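Local coordinates for protein 6-phospho-alpha-glucosidase (PDB 6VC6) that probably hydrolyses 6-phospho-alpha-glucosides, as a family 4 glycosidase that binds NAD and a manganese ion, at residues K34-Q45 with D64-Y75. Residues are numbered along the deposited sequence; the frame is centred on the assembly and turned at random.
Sequences KLVLFDIDAERQ and DFSYTTDPAEAY. With NAD (nicotinamide-adenine-dinucleotide), chain G.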
# COMPACT_ATOMS: atom_id res chain seq x y z
N LYS A 34 20.74 -11.25 -9.67
CA LYS A 34 20.01 -12.40 -9.18
C LYS A 34 18.65 -11.95 -8.66
O LYS A 34 18.54 -10.91 -8.01
CB LYS A 34 20.79 -13.11 -8.06
CG LYS A 34 20.13 -14.37 -7.52
CD LYS A 34 20.86 -14.86 -6.29
CE LYS A 34 20.22 -16.12 -5.72
NZ LYS A 34 20.80 -16.49 -4.40
N LEU A 35 17.62 -12.74 -8.96
CA LEU A 35 16.26 -12.48 -8.49
C LEU A 35 15.68 -13.77 -7.94
O LEU A 35 15.79 -14.83 -8.57
CB LEU A 35 15.37 -11.93 -9.60
CG LEU A 35 13.88 -11.83 -9.26
CD1 LEU A 35 13.61 -10.65 -8.34
CD2 LEU A 35 13.03 -11.73 -10.52
N VAL A 36 15.05 -13.69 -6.76
CA VAL A 36 14.45 -14.84 -6.10
C VAL A 36 13.02 -14.48 -5.72
O VAL A 36 12.79 -13.47 -5.04
CB VAL A 36 15.24 -15.27 -4.86
CG1 VAL A 36 14.59 -16.49 -4.21
CG2 VAL A 36 16.69 -15.57 -5.22
N LEU A 37 12.07 -15.31 -6.14
CA LEU A 37 10.68 -15.18 -5.71
C LEU A 37 10.45 -16.09 -4.51
O LEU A 37 10.67 -17.30 -4.59
CB LEU A 37 9.72 -15.54 -6.84
CG LEU A 37 9.81 -14.77 -8.16
CD1 LEU A 37 8.71 -15.21 -9.10
CD2 LEU A 37 9.74 -13.27 -7.91
N PHE A 38 10.02 -15.51 -3.39
CA PHE A 38 9.70 -16.27 -2.20
C PHE A 38 8.20 -16.20 -1.92
O PHE A 38 7.57 -15.16 -2.15
CB PHE A 38 10.47 -15.78 -0.98
CG PHE A 38 10.14 -16.52 0.29
CD1 PHE A 38 10.72 -17.75 0.56
CD2 PHE A 38 9.23 -15.99 1.20
CE1 PHE A 38 10.41 -18.43 1.72
CE2 PHE A 38 8.92 -16.68 2.36
CZ PHE A 38 9.51 -17.90 2.62
N ASP A 39 7.65 -17.30 -1.42
CA ASP A 39 6.25 -17.37 -1.04
C ASP A 39 6.06 -18.57 -0.14
O ASP A 39 6.85 -19.52 -0.16
CB ASP A 39 5.34 -17.46 -2.28
CG ASP A 39 3.92 -17.00 -1.99
OD1 ASP A 39 3.32 -17.48 -1.02
OD2 ASP A 39 3.41 -16.14 -2.75
N ILE A 40 4.99 -18.53 0.67
CA ILE A 40 4.63 -19.67 1.49
C ILE A 40 3.65 -20.60 0.80
O ILE A 40 3.35 -21.68 1.33
CB ILE A 40 4.04 -19.22 2.85
CG1 ILE A 40 2.72 -18.47 2.63
CG2 ILE A 40 5.04 -18.37 3.61
CD1 ILE A 40 1.85 -18.40 3.87
N ASP A 41 3.14 -20.22 -0.37
CA ASP A 41 2.22 -21.04 -1.16
C ASP A 41 2.97 -21.49 -2.41
O ASP A 41 3.10 -20.74 -3.38
CB ASP A 41 0.96 -20.25 -1.52
CG ASP A 41 -0.18 -21.14 -1.95
OD1 ASP A 41 0.08 -22.22 -2.51
OD2 ASP A 41 -1.35 -20.75 -1.74
N ALA A 42 3.46 -22.73 -2.38
CA ALA A 42 4.27 -23.24 -3.48
C ALA A 42 3.46 -23.37 -4.76
O ALA A 42 3.95 -23.06 -5.85
CB ALA A 42 4.90 -24.58 -3.10
N GLU A 43 2.21 -23.84 -4.65
CA GLU A 43 1.41 -24.07 -5.85
C GLU A 43 0.95 -22.77 -6.49
O GLU A 43 0.85 -22.69 -7.72
CB GLU A 43 0.21 -24.96 -5.51
CG GLU A 43 0.49 -26.45 -5.63
CD GLU A 43 0.33 -26.97 -7.04
OE1 GLU A 43 -0.20 -28.09 -7.21
OE2 GLU A 43 0.74 -26.26 -7.98
N ARG A 44 0.66 -21.75 -5.68
CA ARG A 44 0.25 -20.47 -6.25
C ARG A 44 1.41 -19.75 -6.93
O ARG A 44 1.20 -19.04 -7.92
CB ARG A 44 -0.35 -19.58 -5.16
CG ARG A 44 -0.89 -18.25 -5.65
CD ARG A 44 -1.46 -17.42 -4.51
NE ARG A 44 -1.93 -16.12 -4.96
CZ ARG A 44 -3.14 -15.89 -5.47
NH1 ARG A 44 -4.00 -16.89 -5.59
NH2 ARG A 44 -3.48 -14.67 -5.86
N GLN A 45 2.63 -19.94 -6.43
CA GLN A 45 3.80 -19.28 -6.98
C GLN A 45 4.35 -19.99 -8.21
O GLN A 45 5.03 -19.35 -9.03
CB GLN A 45 4.89 -19.18 -5.91
CG GLN A 45 6.08 -18.32 -6.29
CD GLN A 45 7.14 -18.27 -5.21
OE1 GLN A 45 7.56 -17.20 -4.78
NE2 GLN A 45 7.57 -19.44 -4.75
N ASP A 64 19.98 -14.38 -13.11
CA ASP A 64 19.79 -15.69 -12.51
C ASP A 64 18.52 -15.62 -11.68
O ASP A 64 18.48 -14.97 -10.64
CB ASP A 64 21.02 -16.03 -11.66
CG ASP A 64 20.71 -16.98 -10.52
OD1 ASP A 64 19.78 -17.78 -10.63
OD2 ASP A 64 21.43 -16.93 -9.51
N PHE A 65 17.56 -16.41 -12.14
CA PHE A 65 16.20 -16.32 -11.62
C PHE A 65 15.82 -17.64 -10.96
O PHE A 65 16.17 -18.72 -11.44
CB PHE A 65 15.22 -15.99 -12.75
CG PHE A 65 13.78 -16.13 -12.37
CD1 PHE A 65 13.01 -17.16 -12.89
CD2 PHE A 65 13.18 -15.24 -11.49
CE1 PHE A 65 11.68 -17.29 -12.55
CE2 PHE A 65 11.85 -15.36 -11.15
CZ PHE A 65 11.10 -16.39 -11.68
N SER A 66 15.09 -17.54 -9.85
CA SER A 66 14.61 -18.72 -9.14
C SER A 66 13.41 -18.33 -8.29
O SER A 66 13.22 -17.16 -7.95
CB SER A 66 15.71 -19.33 -8.26
OG SER A 66 16.28 -18.35 -7.40
N TYR A 67 12.60 -19.34 -7.97
CA TYR A 67 11.49 -19.18 -7.05
C TYR A 67 11.53 -20.32 -6.04
O TYR A 67 11.84 -21.46 -6.39
CB TYR A 67 10.13 -19.14 -7.78
CG TYR A 67 9.75 -20.41 -8.51
CD1 TYR A 67 10.12 -20.61 -9.83
CD2 TYR A 67 9.00 -21.40 -7.88
CE1 TYR A 67 9.76 -21.76 -10.51
CE2 TYR A 67 8.64 -22.56 -8.55
CZ TYR A 67 9.02 -22.73 -9.86
OH TYR A 67 8.67 -23.88 -10.53
N THR A 68 11.21 -20.00 -4.79
CA THR A 68 11.38 -20.96 -3.71
C THR A 68 10.41 -20.65 -2.58
O THR A 68 9.83 -19.57 -2.50
CB THR A 68 12.82 -20.95 -3.17
OG1 THR A 68 12.94 -21.89 -2.10
CG2 THR A 68 13.18 -19.56 -2.66
N THR A 69 10.24 -21.65 -1.70
CA THR A 69 9.53 -21.48 -0.44
C THR A 69 10.46 -21.68 0.75
O THR A 69 9.99 -21.94 1.87
CB THR A 69 8.34 -22.44 -0.35
OG1 THR A 69 8.80 -23.75 -0.01
CG2 THR A 69 7.61 -22.50 -1.69
N ASP A 70 11.77 -21.57 0.53
CA ASP A 70 12.77 -21.74 1.57
C ASP A 70 13.35 -20.38 1.94
O ASP A 70 13.91 -19.70 1.07
CB ASP A 70 13.88 -22.68 1.09
CG ASP A 70 14.99 -22.86 2.11
OD1 ASP A 70 14.73 -22.68 3.32
OD2 ASP A 70 16.12 -23.18 1.70
N PRO A 71 13.24 -19.95 3.20
CA PRO A 71 13.75 -18.62 3.56
C PRO A 71 15.25 -18.47 3.37
O PRO A 71 15.73 -17.39 3.01
CB PRO A 71 13.35 -18.48 5.04
CG PRO A 71 12.23 -19.44 5.23
CD PRO A 71 12.53 -20.59 4.32
N ALA A 72 16.02 -19.54 3.61
CA ALA A 72 17.47 -19.46 3.48
C ALA A 72 17.87 -19.17 2.03
O ALA A 72 18.74 -18.32 1.78
CB ALA A 72 18.12 -20.75 3.97
N GLU A 73 17.25 -19.86 1.08
CA GLU A 73 17.55 -19.62 -0.33
C GLU A 73 17.15 -18.21 -0.75
O GLU A 73 17.78 -17.63 -1.64
CB GLU A 73 16.84 -20.65 -1.21
CG GLU A 73 17.43 -22.04 -1.17
CD GLU A 73 16.76 -22.98 -2.15
OE1 GLU A 73 15.90 -22.51 -2.93
OE2 GLU A 73 17.09 -24.18 -2.15
N ALA A 74 16.12 -17.65 -0.13
CA ALA A 74 15.56 -16.39 -0.60
C ALA A 74 16.32 -15.18 -0.05
O ALA A 74 16.59 -14.23 -0.79
CB ALA A 74 14.08 -16.29 -0.22
N TYR A 75 16.68 -15.21 1.23
CA TYR A 75 17.14 -14.02 1.93
C TYR A 75 18.65 -13.93 2.08
O TYR A 75 19.14 -12.93 2.63
CB TYR A 75 16.49 -13.95 3.32
CG TYR A 75 14.97 -14.00 3.29
CD1 TYR A 75 14.26 -13.43 2.24
CD2 TYR A 75 14.26 -14.62 4.30
CE1 TYR A 75 12.88 -13.48 2.20
CE2 TYR A 75 12.88 -14.67 4.28
CZ TYR A 75 12.19 -14.10 3.23
OH TYR A 75 10.82 -14.15 3.20
PA NAD G . -2.46 -11.88 -3.61
O1A NAD G . -2.68 -12.03 -5.10
O2A NAD G . -3.23 -12.73 -2.64
O5B NAD G . -0.89 -12.07 -3.31
C5B NAD G . -0.43 -12.30 -1.98
C4B NAD G . 0.70 -13.32 -2.00
O4B NAD G . 1.44 -13.24 -0.79
C3B NAD G . 0.14 -14.73 -2.11
O3B NAD G . 0.79 -15.41 -3.19
C2B NAD G . 0.49 -15.40 -0.80
O2B NAD G . 0.88 -16.76 -1.01
C1B NAD G . 1.65 -14.57 -0.29
N9A NAD G . 1.73 -14.58 1.19
C8A NAD G . 0.71 -14.48 2.06
N7A NAD G . 1.15 -14.54 3.34
C5A NAD G . 2.49 -14.69 3.30
C6A NAD G . 3.58 -14.82 4.29
N6A NAD G . 3.33 -14.80 5.62
N1A NAD G . 4.84 -14.96 3.82
C2A NAD G . 5.11 -14.97 2.50
N3A NAD G . 4.17 -14.86 1.55
C4A NAD G . 2.86 -14.72 1.88
O3 NAD G . -2.67 -10.33 -3.21
PN NAD G . -2.53 -9.13 -4.26
O1N NAD G . -3.92 -8.66 -4.62
O2N NAD G . -1.55 -9.51 -5.34
O5D NAD G . -1.86 -8.02 -3.32
C5D NAD G . -0.46 -8.08 -3.03
C4D NAD G . -0.17 -7.13 -1.88
O4D NAD G . 0.24 -5.86 -2.38
C3D NAD G . -1.42 -6.90 -1.05
O3D NAD G . -1.09 -7.03 0.33
C2D NAD G . -1.80 -5.46 -1.32
O2D NAD G . -2.39 -4.85 -0.17
C1D NAD G . -0.46 -4.85 -1.66
N1N NAD G . -0.58 -3.60 -2.42
C2N NAD G . -0.19 -2.48 -1.80
C3N NAD G . -0.26 -1.26 -2.44
C7N NAD G . 0.19 -0.03 -1.70
O7N NAD G . -0.09 1.07 -2.14
N7N NAD G . 0.88 -0.19 -0.57
C4N NAD G . -0.75 -1.19 -3.74
C5N NAD G . -1.16 -2.37 -4.35
C6N NAD G . -1.06 -3.58 -3.67
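Leu37 and Thr68 are joined by a backbone hydrogen bond, Thr68 N to Leu37 O at 2.8 Å. Leu37 N in turn donates to Ser66 O, and Leu35 is bonded to Asp64 and Ser66 in the same way. The ladder pairs parallel strands 32-38 and 64-68 of a Rossmann-type beta-alpha-beta unit, with helix 42-59 as the crossover. Strand 64-68 is the outermost of its sheet. A weak bond from Asp39 N to Thr68 O ends the ladder where strand 32-38 reaches the cofactor. There the Asp39 carboxylate accepts from both adenosine ribose hydroxyls: OD1 from NAD O2B at 2.5 Å, OD2 from NAD O3B at 2.8 Å. OD1 also takes Asp41 N, forming an Asx turn. Arg44 NH2 donates to NAD O1A at 2.9 Å.

On the face with Leu35 and Leu37, Leu37 CD1 meets the Phe65 ring at its edge, 3.7 Å from CZ. On the other face, Val36 CG1 packs against Thr68 CG2 and Ala74. With chi1 at 179°, CG of Phe38 lies opposite the backbone N, and the ring is carried against the start of helix 71-75, beside Pro71 and Ala74. A serine at Phe38 would probably open a gap between these residues and leave the Tyr75 ring without its aromatic mate. The pair is edge-to-face: the edge of Tyr75 points to a face of Phe38, planes 53° apart, with Tyr75 OH 3.1 Å from Phe38 CD2.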